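Local coordinates for protein 2'-5' RNA Ligase (Thermus thermophilus, PDB 1IUH) that belongs to the LigT-like family of the 2H phosphoesterase clan and folds as a single chain around an antiparallel sheet flanked by helices, at residues Pro35-Leu40 with Pro169-Leu174; Arg2-Val7 with Ala158-Glu163; Phe8-Val13 with Leu150-Glu155. All blocks are in the same frame, centred on the assembly; numbering follows the deposited sequence.

Strand 150-164 serves two of the three contacts: its first part packs against the start of helix 11-21 in contact 3, and its second part pairs with strand 2-8 in contact 2. Along the chain 2-7 and 8-13 come first, then 35-40, 150-155, 158-163 and 169-174, so both segments of contact 3 lie between those of contact 2, whereas contact 1 alternates with each. The centres of contacts 1 and 2 are about 8 Å apart, those of 1 and 3 about 15 Å, and those of 2 and 3 about 18 Å. Backbone bonds join V7 to L40 and R161 to T172; with contact 2 these put strands 39-47, 2-8, 150-164 and 169-178 side by side in one antiparallel sheet.

Contact 1: Pro35-Leu40 with Pro169-Leu174; sequences PHQLHL and PVYTVL
Q37 and Y171 mark the nearest backbone approach, with CA atoms 7.5 Å apart; no backbone hydrogen bond joins the segments, and side chains bridge them. The extended Q37 chain reaches past the Y171 ring, its amide plane stacked 19° from the ring plane and NE2 over one face near the rim. From there NE2 donates a 2.9 Å bond to P169 O, nearly straight at the hydrogen (171°) but arriving above the carbonyl plane. Water 1 takes a second N-H, 3.0 Å from Q37 NE2, and also accepts from Y171 N; water 2 links Q37 OE1 to Y171 OH. H39 begins an H-x-T sequence ending at T41, consistent with one of the two signature motifs that name the 2H clan, and its NE2 makes a weak bond to T41 OG1. Its CG lies between backbone N and carbonyl carbon (chi1 76°), a setting in which H39 ND1 donates 2.7 Å to Q37 O in the ring plane. That bond helps to fix the imidazole's rotation. Y171 presents its edge to the H39 face as an offset edge-to-face pair, with centroids 5.5 Å apart. F4 of strand 2-8 meets both rings.

Contact 2: Arg2-Val7 with Ala158-Glu163; sequences RLFYAV and ALVRSE
F4 and V160 meet as a hydrogen-bonded pair of antiparallel strands, at the middle of the register that joins strand 2-8 to strand 150-164 in the family's antiparallel sheet. Their side chains lie side by side, with V160 CB 4.0 Å from the F4 ring centroid and over its face, a CH-pi contact offset toward the rim. F4 CG sits between its own backbone N and carbonyl carbon (chi1 67°), which brings the ring back over the neighbouring strand. On the face carrying L3, Y5 and R161, L159 CD1 makes a second CH-pi contact, 4.0 Å from the Y5 ring centroid and 16° off its normal. Helix 53-66 covers this face through L53, L57 and L59, and Y5 OH bonds to Y56 O. F4 and V160 exchange two backbone bonds, V160 N to F4 O at 3.0 Å and its reciprocal, as do A6 and A158. Between these pairs are CA-H...O contacts, Y5 CA lying 3.2 Å from A158 O. Toward the chain start the pairing grows polar. The extended R2 side chain runs past S162, CD lying 4.0 Å from S162 CB, while S162 N donates to R2 O. At the edge, water 4 accepts from R161 NE at 2.9 Å, donates to S162 O at 2.6 Å, and reaches R2 N only weakly.

Contact 3: Phe8-Val13 with Leu150-Glu155; sequences FLPEEV and LEWPVE
V13 and W152 supply the CH-pi part of this helix-on-strand contact: V13 CG2 stands 3.9 Å from the centroid of the W152 five-membered ring, 23° off its normal. The opposite indole face is taken by V154 CG2 of the same strand, so the ring is sandwiched between two valine methyls. Other apolar contacts gather around the indole. P10, at the N-cap position of helix 11-21, brings CG to 3.5 Å from W152 CD1, the two side chains crossing at about a right angle. L9 comes to the six-membered end, where L9 CD2 lies only 3.4 Å from W152 CZ2, a tight fit. L150 CG lies anti to the backbone N (chi1 162°), which carries L150 CD2 to the first helical turn, 4.1 Å from V13 CG2. No direct hydrogen bond crosses between the segments; the polar links run through water. Water 5, in the indole plane, accepts from W152 NE1 at 2.9 Å and donates to F8 O. A less certain bridge, water 6, joins OE1 of the exposed E12 to E151 O. Strand 70-80 and helix 96-113 add A72 and F98 around W152, fitting a 2H-type lobe in which a helix packs on the sheet. With a valine methyl over each face and its N-H satisfied by water 5, the indole is probably held largely by apolar packing, and the helix start is joined to the strand without a direct polar bond.

Contact 1: Pro35-Leu40 with Pro169-Leu174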
ATOM      1  N   PRO A  35      12.739  -4.202  -2.034  1.00 31.07           N
ATOM      2  CA  PRO A  35      12.008  -5.177  -1.236  1.00 31.17           C
ATOM      3  C   PRO A  35      11.539  -4.647   0.102  1.00 32.09           C
ATOM      4  O   PRO A  35      10.380  -4.869   0.489  1.00 32.62           O
ATOM      5  CB  PRO A  35      12.975  -6.355  -1.162  1.00 31.82           C
ATOM      6  CG  PRO A  35      14.305  -5.661  -1.160  1.00 33.85           C
ATOM      7  CD  PRO A  35      14.133  -4.636  -2.240  1.00 32.31           C
ATOM      8  N   HIS A  36      12.399  -3.952   0.823  0.50 31.92           N
ATOM      9  CA  HIS A  36      11.964  -3.441   2.092  0.50 31.54           C
ATOM     10  C   HIS A  36      10.927  -2.295   1.956  0.50 31.05           C
ATOM     11  O   HIS A  36      10.379  -1.826   2.955  0.50 31.05           O
ATOM     12  CB  HIS A  36      13.198  -3.058   2.906  0.50 33.98           C
ATOM     13  CG  HIS A  36      14.040  -4.239   3.306  0.50 35.31           C
ATOM     14  ND1 HIS A  36      15.342  -4.115   3.753  0.50 35.44           N
ATOM     15  CD2 HIS A  36      13.743  -5.560   3.373  0.50 35.70           C
ATOM     16  CE1 HIS A  36      15.805  -5.310   4.080  0.50 36.87           C
ATOM     17  NE2 HIS A  36      14.854  -6.204   3.859  0.50 36.17           N
ATOM     18  N   GLN A  37      10.647  -1.834   0.738  1.00 29.28           N
ATOM     19  CA  GLN A  37       9.597  -0.814   0.568  1.00 29.21           C
ATOM     20  C   GLN A  37       8.328  -1.481   0.007  1.00 27.88           C
ATOM     21  O   GLN A  37       7.275  -0.843  -0.109  1.00 27.65           O
ATOM     22  CB  GLN A  37       9.995   0.314  -0.394  1.00 28.24           C
ATOM     23  CG  GLN A  37      11.231   1.080   0.033  1.00 29.81           C
ATOM     24  CD  GLN A  37      11.367   2.430  -0.685  1.00 28.67           C
ATOM     25  OE1 GLN A  37      11.194   2.551  -1.899  1.00 28.89           O
ATOM     26  NE2 GLN A  37      11.686   3.427   0.070  1.00 26.03           N
ATOM     27  N   LEU A  38       8.427  -2.764  -0.359  1.00 26.20           N
ATOM     28  CA  LEU A  38       7.256  -3.418  -0.911  1.00 23.42           C
ATOM     29  C   LEU A  38       6.144  -3.277   0.139  1.00 22.63           C
ATOM     30  O   LEU A  38       6.381  -3.440   1.325  1.00 21.87           O
ATOM     31  CB  LEU A  38       7.584  -4.858  -1.273  1.00 21.52           C
ATOM     32  CG  LEU A  38       8.333  -5.154  -2.609  1.00 21.67           C
ATOM     33  CD1 LEU A  38       8.634  -6.681  -2.591  1.00 20.28           C
ATOM     34  CD2 LEU A  38       7.539  -4.813  -3.927  1.00 16.57           C
ATOM     35  N   HIS A  39       4.935  -2.924  -0.290  1.00 22.51           N
ATOM     36  CA  HIS A  39       3.842  -2.706   0.673  1.00 21.88           C
ATOM     37  C   HIS A  39       2.461  -2.506   0.008  1.00 21.06           C
ATOM     38  O   HIS A  39       2.364  -2.153  -1.171  1.00 22.74           O
ATOM     39  CB  HIS A  39       4.163  -1.445   1.466  1.00 19.66           C
ATOM     40  CG  HIS A  39       3.911  -0.199   0.680  1.00 19.86           C
ATOM     41  ND1 HIS A  39       4.820   0.298  -0.232  1.00 20.19           N
ATOM     42  CD2 HIS A  39       2.818   0.610   0.610  1.00 19.21           C
ATOM     43  CE1 HIS A  39       4.299   1.365  -0.826  1.00 21.33           C
ATOM     44  NE2 HIS A  39       3.086   1.572  -0.337  1.00 20.35           N
ATOM     45  N   LEU A  40       1.405  -2.661   0.782  1.00 19.37           N
ATOM     46  CA  LEU A  40       0.038  -2.439   0.261  1.00 19.31           C
ATOM     47  C   LEU A  40      -0.508  -1.215   0.983  1.00 19.44           C
ATOM     48  O   LEU A  40      -0.642  -1.225   2.219  1.00 22.32           O
ATOM     49  CB  LEU A  40      -0.877  -3.634   0.572  1.00 17.90           C
ATOM     50  CG  LEU A  40      -2.286  -3.591  -0.011  1.00 19.03           C
ATOM     51  CD1 LEU A  40      -2.811  -5.042  -0.385  1.00 16.78           C
ATOM     52  CD2 LEU A  40      -3.188  -2.925   1.044  1.00 19.64           C
ATOM     53  N   PRO A 169      11.892   7.755  -3.367  1.00 40.21           N
ATOM     54  CA  PRO A 169      11.224   7.952  -2.073  1.00 37.50           C
ATOM     55  C   PRO A 169      11.858   7.232  -0.855  1.00 35.25           C
ATOM     56  O   PRO A 169      12.282   6.075  -0.943  1.00 33.53           O
ATOM     57  CB  PRO A 169       9.783   7.532  -2.383  1.00 36.23           C
ATOM     58  CG  PRO A 169       9.967   6.396  -3.324  1.00 36.68           C
ATOM     59  CD  PRO A 169      11.136   6.820  -4.228  1.00 39.62           C
ATOM     60  N   VAL A 170      11.987   7.959   0.252  1.00 32.41           N
ATOM     61  CA  VAL A 170      12.528   7.353   1.456  1.00 30.60           C
ATOM     62  C   VAL A 170      11.382   7.316   2.462  1.00 29.43           C
ATOM     63  O   VAL A 170      10.755   8.336   2.753  1.00 28.13           O
ATOM     64  CB  VAL A 170      13.703   8.174   2.046  1.00 31.48           C
ATOM     65  CG1 VAL A 170      14.328   7.426   3.243  1.00 31.56           C
ATOM     66  CG2 VAL A 170      14.742   8.429   0.999  1.00 29.26           C
ATOM     67  N   TYR A 171      11.092   6.120   2.955  1.00 28.47           N
ATOM     68  CA  TYR A 171      10.015   5.895   3.932  1.00 26.70           C
ATOM     69  C   TYR A 171      10.482   5.935   5.416  1.00 25.86           C
ATOM     70  O   TYR A 171      11.539   5.427   5.756  1.00 27.30           O
ATOM     71  CB  TYR A 171       9.329   4.513   3.675  1.00 25.55           C
ATOM     72  CG  TYR A 171       8.494   4.372   2.385  1.00 25.95           C
ATOM     73  CD1 TYR A 171       8.158   5.500   1.621  1.00 25.10           C
ATOM     74  CD2 TYR A 171       8.125   3.102   1.871  1.00 25.48           C
ATOM     75  CE1 TYR A 171       7.519   5.414   0.404  1.00 24.68           C
ATOM     76  CE2 TYR A 171       7.454   2.992   0.582  1.00 24.94           C
ATOM     77  CZ  TYR A 171       7.177   4.172  -0.140  1.00 26.37           C
ATOM     78  OH  TYR A 171       6.688   4.168  -1.447  1.00 27.66           O
ATOM     79  N   THR A 172       9.701   6.566   6.286  1.00 25.12           N
ATOM     80  CA  THR A 172       9.966   6.550   7.715  1.00 23.63           C
ATOM     81  C   THR A 172       8.648   6.169   8.376  1.00 23.66           C
ATOM     82  O   THR A 172       7.638   6.844   8.190  1.00 20.41           O
ATOM     83  CB  THR A 172      10.354   7.896   8.302  1.00 25.01           C
ATOM     84  OG1 THR A 172      11.563   8.385   7.694  1.00 25.46           O
ATOM     85  CG2 THR A 172      10.570   7.733   9.785  1.00 23.25           C
ATOM     86  N   VAL A 173       8.670   5.069   9.133  1.00 24.08           N
ATOM     87  CA  VAL A 173       7.494   4.571   9.841  1.00 23.87           C
ATOM     88  C   VAL A 173       7.266   5.392  11.112  1.00 25.86           C
ATOM     89  O   VAL A 173       8.059   5.267  12.029  1.00 29.21           O
ATOM     90  CB  VAL A 173       7.701   3.080  10.273  1.00 23.76           C
ATOM     91  CG1 VAL A 173       6.512   2.620  11.220  1.00 20.99           C
ATOM     92  CG2 VAL A 173       7.874   2.210   9.059  1.00 16.27           C
ATOM     93  N   LEU A 174       6.217   6.215  11.193  1.00 25.37           N
ATOM     94  CA  LEU A 174       5.992   6.995  12.386  1.00 24.28           C
ATOM     95  C   LEU A 174       5.446   6.107  13.403  1.00 25.69           C
ATOM     96  O   LEU A 174       5.691   6.299  14.541  1.00 27.69           O
ATOM     97  CB  LEU A 174       5.013   8.111  12.160  1.00 23.36           C
ATOM     98  CG  LEU A 174       5.482   8.968  10.989  1.00 23.81           C
ATOM     99  CD1 LEU A 174       4.620  10.223  10.899  1.00 23.55           C
ATOM    100  CD2 LEU A 174       6.968   9.329  11.188  1.00 25.01           C
TER
HETATM  101  O   HOH W   1      12.924   3.854   2.751  1.00 31.26           O
HETATM  102  O   HOH W   2       8.486   2.267  -3.062  1.00 37.59           O

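Contact 2: Arg2-Val7 with Ala158-Glu163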
ATOM      1  N   ARG A   2       4.076  14.069   3.883  1.00 27.99           N
ATOM      2  CA  ARG A   2       3.293  13.317   2.939  1.00 26.80           C
ATOM      3  C   ARG A   2       3.147  11.972   3.655  1.00 25.32           C
ATOM      4  O   ARG A   2       4.114  11.239   3.909  1.00 24.38           O
ATOM      5  CB  ARG A   2       4.107  13.242   1.684  1.00 29.26           C
ATOM      6  CG  ARG A   2       3.627  12.334   0.640  1.00 33.36           C
ATOM      7  CD  ARG A   2       4.774  12.182  -0.360  1.00 35.60           C
ATOM      8  NE  ARG A   2       4.389  11.378  -1.511  1.00 38.22           N
ATOM      9  CZ  ARG A   2       3.749  11.858  -2.579  1.00 39.57           C
ATOM     10  NH1 ARG A   2       3.423  13.162  -2.652  1.00 37.19           N
ATOM     11  NH2 ARG A   2       3.418  11.007  -3.553  1.00 39.33           N
ATOM     12  N   LEU A   3       1.931  11.671   4.039  1.00 24.30           N
ATOM     13  CA  LEU A   3       1.648  10.472   4.818  1.00 23.86           C
ATOM     14  C   LEU A   3       0.692   9.491   4.144  1.00 24.14           C
ATOM     15  O   LEU A   3      -0.129   9.891   3.306  1.00 24.28           O
ATOM     16  CB  LEU A   3       0.996  10.910   6.123  1.00 23.31           C
ATOM     17  CG  LEU A   3       1.764  11.877   7.032  1.00 24.74           C
ATOM     18  CD1 LEU A   3       0.807  12.507   8.004  1.00 24.14           C
ATOM     19  CD2 LEU A   3       2.865  11.130   7.783  1.00 22.88           C
ATOM     20  N   PHE A   4       0.797   8.220   4.535  1.00 23.70           N
ATOM     21  CA  PHE A   4      -0.114   7.155   4.081  1.00 22.07           C
ATOM     22  C   PHE A   4      -0.137   6.015   5.108  1.00 22.46           C
ATOM     23  O   PHE A   4       0.787   5.876   5.933  1.00 20.98           O
ATOM     24  CB  PHE A   4       0.284   6.596   2.695  1.00 21.59           C
ATOM     25  CG  PHE A   4       1.601   5.839   2.651  1.00 20.13           C
ATOM     26  CD1 PHE A   4       1.629   4.451   2.673  1.00 22.11           C
ATOM     27  CD2 PHE A   4       2.821   6.505   2.529  1.00 21.92           C
ATOM     28  CE1 PHE A   4       2.851   3.732   2.568  1.00 19.93           C
ATOM     29  CE2 PHE A   4       4.050   5.784   2.423  1.00 19.44           C
ATOM     30  CZ  PHE A   4       4.039   4.394   2.444  1.00 18.98           C
ATOM     31  N   TYR A   5      -1.244   5.270   5.116  1.00 22.35           N
ATOM     32  CA  TYR A   5      -1.352   4.065   5.944  1.00 21.97           C
ATOM     33  C   TYR A   5      -1.059   2.851   5.022  1.00 20.75           C
ATOM     34  O   TYR A   5      -1.493   2.785   3.875  1.00 19.50           O
ATOM     35  CB  TYR A   5      -2.744   3.883   6.610  1.00 21.35           C
ATOM     36  CG  TYR A   5      -3.094   4.922   7.676  1.00 21.27           C
ATOM     37  CD1 TYR A   5      -3.889   6.022   7.338  1.00 20.83           C
ATOM     38  CD2 TYR A   5      -2.681   4.786   9.028  1.00 19.71           C
ATOM     39  CE1 TYR A   5      -4.284   6.963   8.303  1.00 19.76           C
ATOM     40  CE2 TYR A   5      -3.073   5.747  10.026  1.00 16.72           C
ATOM     41  CZ  TYR A   5      -3.883   6.825   9.622  1.00 18.85           C
ATOM     42  OH  TYR A   5      -4.355   7.797  10.450  1.00 18.02           O
ATOM     43  N   ALA A   6      -0.329   1.880   5.541  1.00 20.67           N
ATOM     44  CA  ALA A   6       0.005   0.752   4.722  1.00 21.19           C
ATOM     45  C   ALA A   6       0.251  -0.504   5.532  1.00 20.43           C
ATOM     46  O   ALA A   6       0.438  -0.457   6.743  1.00 20.51           O
ATOM     47  CB  ALA A   6       1.295   1.090   3.869  1.00 21.50           C
ATOM     48  N   VAL A   7       0.275  -1.626   4.825  1.00 19.87           N
ATOM     49  CA  VAL A   7       0.574  -2.891   5.440  1.00 18.96           C
ATOM     50  C   VAL A   7       1.949  -3.310   4.901  1.00 21.10           C
ATOM     51  O   VAL A   7       2.145  -3.357   3.681  1.00 23.79           O
ATOM     52  CB  VAL A   7      -0.433  -3.958   5.030  1.00 16.08           C
ATOM     53  CG1 VAL A   7       0.132  -5.384   5.348  1.00 15.05           C
ATOM     54  CG2 VAL A   7      -1.680  -3.724   5.696  1.00 10.72           C
ATOM     55  N   ALA A 158       0.814   0.372   9.445  1.00 20.32           N
ATOM     56  CA  ALA A 158       1.535   1.530   9.935  1.00 18.11           C
ATOM     57  C   ALA A 158       1.196   2.837   9.279  1.00 18.92           C
ATOM     58  O   ALA A 158       0.599   2.855   8.191  1.00 20.04           O
ATOM     59  CB  ALA A 158       3.038   1.268   9.782  1.00 17.61           C
ATOM     60  N   LEU A 159       1.595   3.917   9.958  1.00 17.70           N
ATOM     61  CA  LEU A 159       1.442   5.274   9.503  1.00 18.03           C
ATOM     62  C   LEU A 159       2.874   5.538   9.136  1.00 20.61           C
ATOM     63  O   LEU A 159       3.758   5.404   9.971  1.00 21.86           O
ATOM     64  CB  LEU A 159       1.043   6.225  10.615  1.00 17.59           C
ATOM     65  CG  LEU A 159       0.988   7.706  10.161  1.00 16.99           C
ATOM     66  CD1 LEU A 159      -0.006   7.859   8.988  1.00 16.84           C
ATOM     67  CD2 LEU A 159       0.603   8.619  11.323  1.00 12.55           C
ATOM     68  N   VAL A 160       3.080   5.920   7.882  1.00 22.40           N
ATOM     69  CA  VAL A 160       4.387   6.136   7.287  1.00 23.44           C
ATOM     70  C   VAL A 160       4.528   7.488   6.590  1.00 24.75           C
ATOM     71  O   VAL A 160       3.602   7.974   5.931  1.00 25.53           O
ATOM     72  CB  VAL A 160       4.646   5.049   6.134  1.00 24.22           C
ATOM     73  CG1 VAL A 160       6.127   5.076   5.658  1.00 20.22           C
ATOM     74  CG2 VAL A 160       4.175   3.685   6.581  1.00 21.84           C
ATOM     75  N   ARG A 161       5.707   8.072   6.719  1.00 25.49           N
ATOM     76  CA  ARG A 161       6.001   9.309   6.015  1.00 26.17           C
ATOM     77  C   ARG A 161       6.848   8.950   4.780  1.00 26.14           C
ATOM     78  O   ARG A 161       7.666   8.053   4.815  1.00 26.31           O
ATOM     79  CB  ARG A 161       6.812  10.261   6.881  1.00 26.43           C
ATOM     80  CG  ARG A 161       7.031  11.623   6.190  1.00 25.71           C
ATOM     81  CD  ARG A 161       8.100  12.423   6.879  1.00 27.93           C
ATOM     82  NE  ARG A 161       8.256  13.769   6.334  1.00 28.80           N
ATOM     83  CZ  ARG A 161       8.991  14.681   6.931  1.00 26.80           C
ATOM     84  NH1 ARG A 161       9.608  14.339   8.054  1.00 27.91           N
ATOM     85  NH2 ARG A 161       9.043  15.916   6.467  1.00 26.10           N
ATOM     86  N   SER A 162       6.638   9.649   3.689  1.00 26.94           N
ATOM     87  CA  SER A 162       7.401   9.417   2.482  1.00 28.97           C
ATOM     88  C   SER A 162       8.024  10.750   2.151  1.00 30.79           C
ATOM     89  O   SER A 162       7.374  11.765   2.257  1.00 30.65           O
ATOM     90  CB  SER A 162       6.498   9.006   1.308  1.00 28.94           C
ATOM     91  OG  SER A 162       7.261   8.728   0.131  1.00 28.91           O
ATOM     92  N   GLU A 163       9.282  10.742   1.747  1.00 33.14           N
ATOM     93  CA  GLU A 163       9.974  11.978   1.355  1.00 35.28           C
ATOM     94  C   GLU A 163      10.613  11.707  -0.018  1.00 36.15           C
ATOM     95  O   GLU A 163      11.309  10.701  -0.204  1.00 35.84           O
ATOM     96  CB  GLU A 163      11.073  12.340   2.378  1.00 33.72           C
ATOM     97  CG  GLU A 163      10.590  12.658   3.812  1.00 35.04           C
ATOM     98  CD  GLU A 163      11.751  13.053   4.753  1.00 37.03           C
ATOM     99  OE1 GLU A 163      12.147  14.235   4.802  1.00 38.53           O
ATOM    100  OE2 GLU A 163      12.332  12.181   5.436  1.00 39.39           O
TER
HETATM  101  O   HOH W   3       4.602   8.031  -1.672  1.00 28.74           O
HETATM  102  O   HOH W   4       7.529  14.051   3.550  1.00 34.44           O

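Contact 3: Phe8-Val13 with Leu150-Glu155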
ATOM      1  N   PHE A   8       2.895  -3.582   5.786  1.00 21.49           N
ATOM      2  CA  PHE A   8       4.193  -4.097   5.360  1.00 21.65           C
ATOM      3  C   PHE A   8       4.076  -5.617   5.392  1.00 23.93           C
ATOM      4  O   PHE A   8       3.145  -6.184   5.996  1.00 24.97           O
ATOM      5  CB  PHE A   8       5.340  -3.541   6.208  1.00 19.64           C
ATOM      6  CG  PHE A   8       5.701  -2.149   5.818  1.00 17.82           C
ATOM      7  CD1 PHE A   8       5.238  -1.058   6.561  1.00 16.22           C
ATOM      8  CD2 PHE A   8       6.382  -1.926   4.620  1.00 15.70           C
ATOM      9  CE1 PHE A   8       5.432   0.238   6.122  1.00 14.01           C
ATOM     10  CE2 PHE A   8       6.589  -0.670   4.155  1.00 15.19           C
ATOM     11  CZ  PHE A   8       6.104   0.451   4.917  1.00 17.69           C
ATOM     12  N   LEU A   9       5.015  -6.272   4.739  1.00 25.08           N
ATOM     13  CA  LEU A   9       4.896  -7.679   4.506  1.00 26.10           C
ATOM     14  C   LEU A   9       5.937  -8.563   5.132  1.00 27.83           C
ATOM     15  O   LEU A   9       7.067  -8.128   5.403  1.00 29.31           O
ATOM     16  CB  LEU A   9       4.853  -7.860   2.980  1.00 24.13           C
ATOM     17  CG  LEU A   9       3.914  -6.795   2.394  1.00 24.83           C
ATOM     18  CD1 LEU A   9       4.271  -6.494   0.941  1.00 24.26           C
ATOM     19  CD2 LEU A   9       2.481  -7.221   2.501  1.00 23.16           C
ATOM     20  N   PRO A  10       5.571  -9.836   5.381  1.00 28.53           N
ATOM     21  CA  PRO A  10       6.535 -10.748   5.992  1.00 28.91           C
ATOM     22  C   PRO A  10       7.490 -11.372   4.961  1.00 30.27           C
ATOM     23  O   PRO A  10       7.273 -11.346   3.743  1.00 30.24           O
ATOM     24  CB  PRO A  10       5.643 -11.763   6.686  1.00 26.05           C
ATOM     25  CG  PRO A  10       4.496 -11.956   5.670  1.00 25.82           C
ATOM     26  CD  PRO A  10       4.268 -10.509   5.151  1.00 28.14           C
ATOM     27  N   GLU A  11       8.560 -11.925   5.480  1.00 32.22           N
ATOM     28  CA  GLU A  11       9.558 -12.566   4.668  1.00 34.95           C
ATOM     29  C   GLU A  11       9.068 -13.439   3.460  1.00 33.92           C
ATOM     30  O   GLU A  11       9.453 -13.212   2.299  1.00 34.44           O
ATOM     31  CB  GLU A  11      10.468 -13.340   5.644  1.00 36.88           C
ATOM     32  CG  GLU A  11      11.477 -14.264   5.020  1.00 44.88           C
ATOM     33  CD  GLU A  11      12.830 -14.156   5.712  1.00 50.14           C
ATOM     34  OE1 GLU A  11      12.860 -14.102   6.974  1.00 51.98           O
ATOM     35  OE2 GLU A  11      13.872 -14.119   4.995  1.00 53.61           O
ATOM     36  N   GLU A  12       8.220 -14.427   3.684  1.00 33.37           N
ATOM     37  CA  GLU A  12       7.839 -15.262   2.551  1.00 33.40           C
ATOM     38  C   GLU A  12       7.094 -14.531   1.464  1.00 33.15           C
ATOM     39  O   GLU A  12       7.115 -14.963   0.300  1.00 32.42           O
ATOM     40  CB  GLU A  12       7.002 -16.433   3.013  1.00 33.50           C
ATOM     41  CG  GLU A  12       6.940 -16.485   4.497  1.00 38.44           C
ATOM     42  CD  GLU A  12       5.911 -15.548   5.124  1.00 37.12           C
ATOM     43  OE1 GLU A  12       4.695 -15.714   4.906  1.00 36.03           O
ATOM     44  OE2 GLU A  12       6.353 -14.668   5.872  1.00 38.08           O
ATOM     45  N   VAL A  13       6.407 -13.449   1.853  1.00 31.87           N
ATOM     46  CA  VAL A  13       5.669 -12.644   0.917  1.00 30.53           C
ATOM     47  C   VAL A  13       6.631 -11.753   0.120  1.00 31.76           C
ATOM     48  O   VAL A  13       6.550 -11.665  -1.131  1.00 31.69           O
ATOM     49  CB  VAL A  13       4.614 -11.842   1.669  1.00 31.05           C
ATOM     50  CG1 VAL A  13       3.805 -10.930   0.698  1.00 29.59           C
ATOM     51  CG2 VAL A  13       3.707 -12.824   2.424  1.00 28.87           C
ATOM     52  N   LEU A 150      -0.635 -17.462  -2.418  1.00 38.37           N
ATOM     53  CA  LEU A 150       0.142 -17.508  -1.191  1.00 35.39           C
ATOM     54  C   LEU A 150      -0.648 -16.788  -0.083  1.00 33.78           C
ATOM     55  O   LEU A 150      -0.926 -15.607  -0.211  1.00 33.84           O
ATOM     56  CB  LEU A 150       1.499 -16.841  -1.404  1.00 33.86           C
ATOM     57  CG  LEU A 150       2.228 -16.423  -0.114  1.00 35.98           C
ATOM     58  CD1 LEU A 150       2.433 -17.654   0.780  1.00 33.95           C
ATOM     59  CD2 LEU A 150       3.553 -15.730  -0.413  1.00 35.04           C
ATOM     60  N   GLU A 151      -0.971 -17.496   1.004  1.00 31.32           N
ATOM     61  CA  GLU A 151      -1.742 -16.924   2.112  1.00 28.95           C
ATOM     62  C   GLU A 151      -0.787 -16.491   3.205  1.00 26.51           C
ATOM     63  O   GLU A 151       0.237 -17.088   3.415  1.00 27.43           O
ATOM     64  CB  GLU A 151      -2.761 -17.949   2.680  1.00 27.33           C
ATOM     65  CG  GLU A 151      -3.870 -17.325   3.546  1.00 32.70           C
ATOM     66  CD  GLU A 151      -4.829 -18.341   4.277  1.00 34.54           C
ATOM     67  OE1 GLU A 151      -5.621 -19.071   3.642  1.00 34.37           O
ATOM     68  OE2 GLU A 151      -4.789 -18.401   5.522  1.00 35.58           O
ATOM     69  N   TRP A 152      -1.096 -15.415   3.880  1.00 24.05           N
ATOM     70  CA  TRP A 152      -0.249 -15.014   4.975  1.00 22.63           C
ATOM     71  C   TRP A 152      -1.128 -14.291   5.990  1.00 23.01           C
ATOM     72  O   TRP A 152      -2.222 -13.825   5.656  1.00 25.20           O
ATOM     73  CB  TRP A 152       0.895 -14.138   4.469  1.00 17.70           C
ATOM     74  CG  TRP A 152       0.632 -12.687   4.458  1.00 18.58           C
ATOM     75  CD1 TRP A 152       1.005 -11.790   5.419  1.00 16.23           C
ATOM     76  CD2 TRP A 152       0.144 -11.909   3.358  1.00 17.90           C
ATOM     77  NE1 TRP A 152       0.812 -10.523   4.976  1.00 15.46           N
ATOM     78  CE2 TRP A 152       0.287 -10.549   3.721  1.00 16.91           C
ATOM     79  CE3 TRP A 152      -0.392 -12.229   2.097  1.00 18.78           C
ATOM     80  CZ2 TRP A 152      -0.077  -9.497   2.873  1.00 18.07           C
ATOM     81  CZ3 TRP A 152      -0.758 -11.202   1.249  1.00 18.34           C
ATOM     82  CH2 TRP A 152      -0.601  -9.844   1.631  1.00 19.66           C
ATOM     83  N   PRO A 153      -0.675 -14.203   7.239  1.00 23.47           N
ATOM     84  CA  PRO A 153      -1.374 -13.541   8.363  1.00 22.78           C
ATOM     85  C   PRO A 153      -1.137 -12.047   8.435  1.00 22.38           C
ATOM     86  O   PRO A 153      -0.009 -11.649   8.651  1.00 24.50           O
ATOM     87  CB  PRO A 153      -0.751 -14.226   9.622  1.00 22.21           C
ATOM     88  CG  PRO A 153      -0.235 -15.564   9.087  1.00 22.97           C
ATOM     89  CD  PRO A 153       0.378 -15.105   7.749  1.00 23.57           C
ATOM     90  N   VAL A 154      -2.152 -11.201   8.298  1.00 22.63           N
ATOM     91  CA  VAL A 154      -1.925  -9.728   8.441  1.00 21.69           C
ATOM     92  C   VAL A 154      -2.209  -9.382   9.893  1.00 21.27           C
ATOM     93  O   VAL A 154      -3.345  -9.522  10.333  1.00 20.94           O
ATOM     94  CB  VAL A 154      -2.867  -8.886   7.529  1.00 21.05           C
ATOM     95  CG1 VAL A 154      -2.626  -7.430   7.742  1.00 19.67           C
ATOM     96  CG2 VAL A 154      -2.652  -9.254   6.046  1.00 20.03           C
ATOM     97  N   GLU A 155      -1.176  -8.947  10.620  1.00 22.29           N
ATOM     98  CA  GLU A 155      -1.242  -8.623  12.050  1.00 21.86           C
ATOM     99  C   GLU A 155      -1.229  -7.167  12.419  1.00 22.38           C
ATOM    100  O   GLU A 155      -1.342  -6.829  13.601  1.00 21.63           O
ATOM    101  CB  GLU A 155      -0.081  -9.239  12.767  1.00 22.71           C
ATOM    102  CG  GLU A 155       0.360 -10.440  12.100  1.00 27.30           C
ATOM    103  CD  GLU A 155       0.044 -11.655  12.893  1.00 30.51           C
ATOM    104  OE1 GLU A 155      -1.044 -11.652  13.536  1.00 31.62           O
ATOM    105  OE2 GLU A 155       0.887 -12.606  12.859  1.00 32.47           O
TER
HETATM  106  O   HOH W   5       1.079  -8.154   6.603  1.00 19.73           O
HETATM  107  O   HOH W   6       2.387 -17.099   4.730  1.00 20.79           O